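Local atomic coordinates of cysteine protease S273R (African swine fever virus pig/Kenya/KEN-50/1950, PDB entry 6LJ9), a protein that probably cleaves the viral pp220 and pp62 polyprotein precursors into core-shell proteins as a cysteine protease, and blunts host innate immune responses. Residues Ser182-Asn187 against Arg241-Asn246. Numbering follows the deposited sequence.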
loop_
_atom_site.group_PDB
_atom_site.type_symbol
_atom_site.label_atom_id
_atom_site.label_comp_id
_atom_site.label_asym_id
_atom_site.label_seq_id
_atom_site.Cartn_x
_atom_site.Cartn_y
_atom_site.Cartn_z
ATOM N N SER B 182 -14.963 7.767 3.623
ATOM C CA SER B 182 -16.047 7.265 4.451
ATOM C C SER B 182 -15.555 7.012 5.867
ATOM O O SER B 182 -14.455 6.491 6.073
ATOM C CB SER B 182 -16.639 5.976 3.869
ATOM O OG SER B 182 -15.644 4.979 3.719
ATOM N N ILE B 183 -16.378 7.396 6.837
ATOM C CA ILE B 183 -16.174 7.074 8.243
ATOM C C ILE B 183 -17.184 5.992 8.595
ATOM O O ILE B 183 -18.397 6.219 8.520
ATOM C CB ILE B 183 -16.337 8.313 9.136
ATOM C CG1 ILE B 183 -15.385 9.420 8.677
ATOM C CG2 ILE B 183 -16.083 7.960 10.590
ATOM C CD1 ILE B 183 -15.753 10.791 9.190
ATOM N N GLU B 184 -16.689 4.814 8.961
ATOM C CA GLU B 184 -17.514 3.618 9.049
ATOM C C GLU B 184 -17.566 3.102 10.481
ATOM O O GLU B 184 -16.547 3.060 11.176
ATOM C CB GLU B 184 -16.980 2.529 8.115
ATOM C CG GLU B 184 -16.735 3.018 6.696
ATOM C CD GLU B 184 -15.905 2.048 5.880
ATOM O OE1 GLU B 184 -15.737 0.892 6.317
ATOM O OE2 GLU B 184 -15.416 2.446 4.801
ATOM N N TYR B 185 -18.766 2.714 10.909
ATOM C CA TYR B 185 -18.997 2.076 12.199
ATOM C C TYR B 185 -19.664 0.733 11.945
ATOM O O TYR B 185 -20.780 0.684 11.416
ATOM C CB TYR B 185 -19.866 2.955 13.104
ATOM C CG TYR B 185 -20.317 2.285 14.387
ATOM C CD1 TYR B 185 -21.497 1.551 14.434
ATOM C CD2 TYR B 185 -19.570 2.393 15.552
ATOM C CE1 TYR B 185 -21.917 0.941 15.599
ATOM C CE2 TYR B 185 -19.983 1.784 16.725
ATOM C CZ TYR B 185 -21.158 1.058 16.741
ATOM O OH TYR B 185 -21.583 0.447 17.899
ATOM N N PHE B 186 -18.987 -0.349 12.317
ATOM C CA PHE B 186 -19.488 -1.700 12.099
ATOM C C PHE B 186 -19.829 -2.339 13.438
ATOM O O PHE B 186 -18.968 -2.449 14.316
ATOM C CB PHE B 186 -18.468 -2.552 11.344
ATOM C CG PHE B 186 -18.860 -3.995 11.224
ATOM C CD1 PHE B 186 -19.926 -4.372 10.422
ATOM C CD2 PHE B 186 -18.168 -4.976 11.912
ATOM C CE1 PHE B 186 -20.293 -5.700 10.311
ATOM C CE2 PHE B 186 -18.527 -6.306 11.805
ATOM C CZ PHE B 186 -19.592 -6.669 11.003
ATOM N N ASN B 187 -21.087 -2.752 13.589
ATOM C CA ASN B 187 -21.557 -3.500 14.752
ATOM C C ASN B 187 -22.098 -4.830 14.246
ATOM O O ASN B 187 -23.097 -4.861 13.520
ATOM C CB ASN B 187 -22.627 -2.720 15.518
ATOM C CG ASN B 187 -22.947 -3.334 16.875
ATOM O OD1 ASN B 187 -22.925 -4.553 17.046
ATOM N ND2 ASN B 187 -23.250 -2.481 17.848
ATOM N N ARG B 241 -9.716 -5.726 8.590
ATOM C CA ARG B 241 -8.832 -6.424 7.660
ATOM C C ARG B 241 -9.452 -6.520 6.271
ATOM O O ARG B 241 -8.754 -6.355 5.261
ATOM C CB ARG B 241 -8.496 -7.815 8.195
ATOM C CG ARG B 241 -7.551 -8.607 7.305
ATOM C CD ARG B 241 -6.276 -7.827 7.031
ATOM N NE ARG B 241 -5.364 -8.548 6.150
ATOM C CZ ARG B 241 -4.356 -9.302 6.575
ATOM N NH1 ARG B 241 -4.126 -9.436 7.874
ATOM N NH2 ARG B 241 -3.575 -9.922 5.700
ATOM N N ALA B 242 -10.758 -6.784 6.195
ATOM C CA ALA B 242 -11.420 -6.861 4.897
ATOM C C ALA B 242 -11.413 -5.509 4.191
ATOM O O ALA B 242 -11.194 -5.440 2.977
ATOM C CB ALA B 242 -12.849 -7.373 5.062
ATOM N N ARG B 243 -11.654 -4.424 4.933
ATOM C CA ARG B 243 -11.599 -3.097 4.328
ATOM C C ARG B 243 -10.180 -2.754 3.890
ATOM O O ARG B 243 -9.981 -2.077 2.874
ATOM C CB ARG B 243 -12.123 -2.043 5.304
ATOM C CG ARG B 243 -13.565 -2.249 5.743
ATOM C CD ARG B 243 -14.558 -1.902 4.647
ATOM N NE ARG B 243 -14.555 -0.476 4.333
ATOM C CZ ARG B 243 -14.013 0.047 3.238
ATOM N NH1 ARG B 243 -13.432 -0.741 2.344
ATOM N NH2 ARG B 243 -14.056 1.356 3.034
ATOM N N LEU B 244 -9.179 -3.213 4.649
ATOM C CA LEU B 244 -7.790 -2.996 4.258
ATOM C C LEU B 244 -7.465 -3.723 2.960
ATOM O O LEU B 244 -6.726 -3.200 2.116
ATOM C CB LEU B 244 -6.851 -3.447 5.377
ATOM C CG LEU B 244 -6.691 -2.509 6.575
ATOM C CD1 LEU B 244 -5.826 -3.153 7.648
ATOM C CD2 LEU B 244 -6.097 -1.178 6.136
ATOM N N ASP B 245 -8.003 -4.930 2.782
ATOM C CA ASP B 245 -7.865 -5.669 1.535
ATOM C C ASP B 245 -8.917 -5.281 0.505
ATOM O O ASP B 245 -9.147 -6.035 -0.448
ATOM C CB ASP B 245 -7.914 -7.174 1.799
ATOM C CG ASP B 245 -6.664 -7.681 2.483
ATOM O OD1 ASP B 245 -5.610 -7.018 2.358
ATOM O OD2 ASP B 245 -6.732 -8.737 3.144
ATOM N N ASN B 246 -9.561 -4.126 0.687
ATOM C CA ASN B 246 -10.439 -3.519 -0.309
ATOM C C ASN B 246 -11.719 -4.317 -0.531
ATOM O O ASN B 246 -12.229 -4.384 -1.650
ATOM C CB ASN B 246 -9.706 -3.304 -1.639
ATOM C CG ASN B 246 -8.786 -2.097 -1.604
ATOM O OD1 ASN B 246 -9.225 -0.963 -1.805
ATOM N ND2 ASN B 246 -7.505 -2.333 -1.343
#
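Glu184 and Arg243 meet head-on in a buried, two-pronged salt bridge between an inner strand of the mixed sheet and the last turn of a helix. Glu184 CA and Arg243 CA are 10.1 Å apart, and the side chains alone make the contact. Arg243 NE donates to Glu184 OE1 at 2.7 Å and 167°, using the syn lone pair of that oxygen, while Arg243 NH2 to Glu184 OE2 is modelled at 2.5 Å, a doubtfully short length. Carboxylate and guanidinium lie 12° from coplanar, so the charged groups join edge to edge. The Glu184 chain runs extended beyond CG, whereas Arg243 folds at chi2 and chi3, which turns its NE and NH2 edge to the acid.

Further polar bonds hold both groups in place. Tyr239 OH bonds Glu184 OE1, and Val247 O accepts from Arg243 NH1. Ser182 OG bonds Asp179 of the second subunit and lies 2.8 Å from Glu184 OE2; its one proton cannot serve both. Asp175 forms a second salt bridge with Arg243 NH2, whose charge probably favours ionised acids.

Beyond Arg243, helix 232-244 closes in a Schellman motif with Asn246, at positive phi, as its C-prime residue. The bridge ties this helix, which begins at the probable nucleophile Cys232, to strand 181-186 of the Ulp1-like catalytic domain, which leads into Asn187, probably catalytic, and runs between strands 169-175 and 215-220; Tyr249 of helix 249-254 packs against both partners.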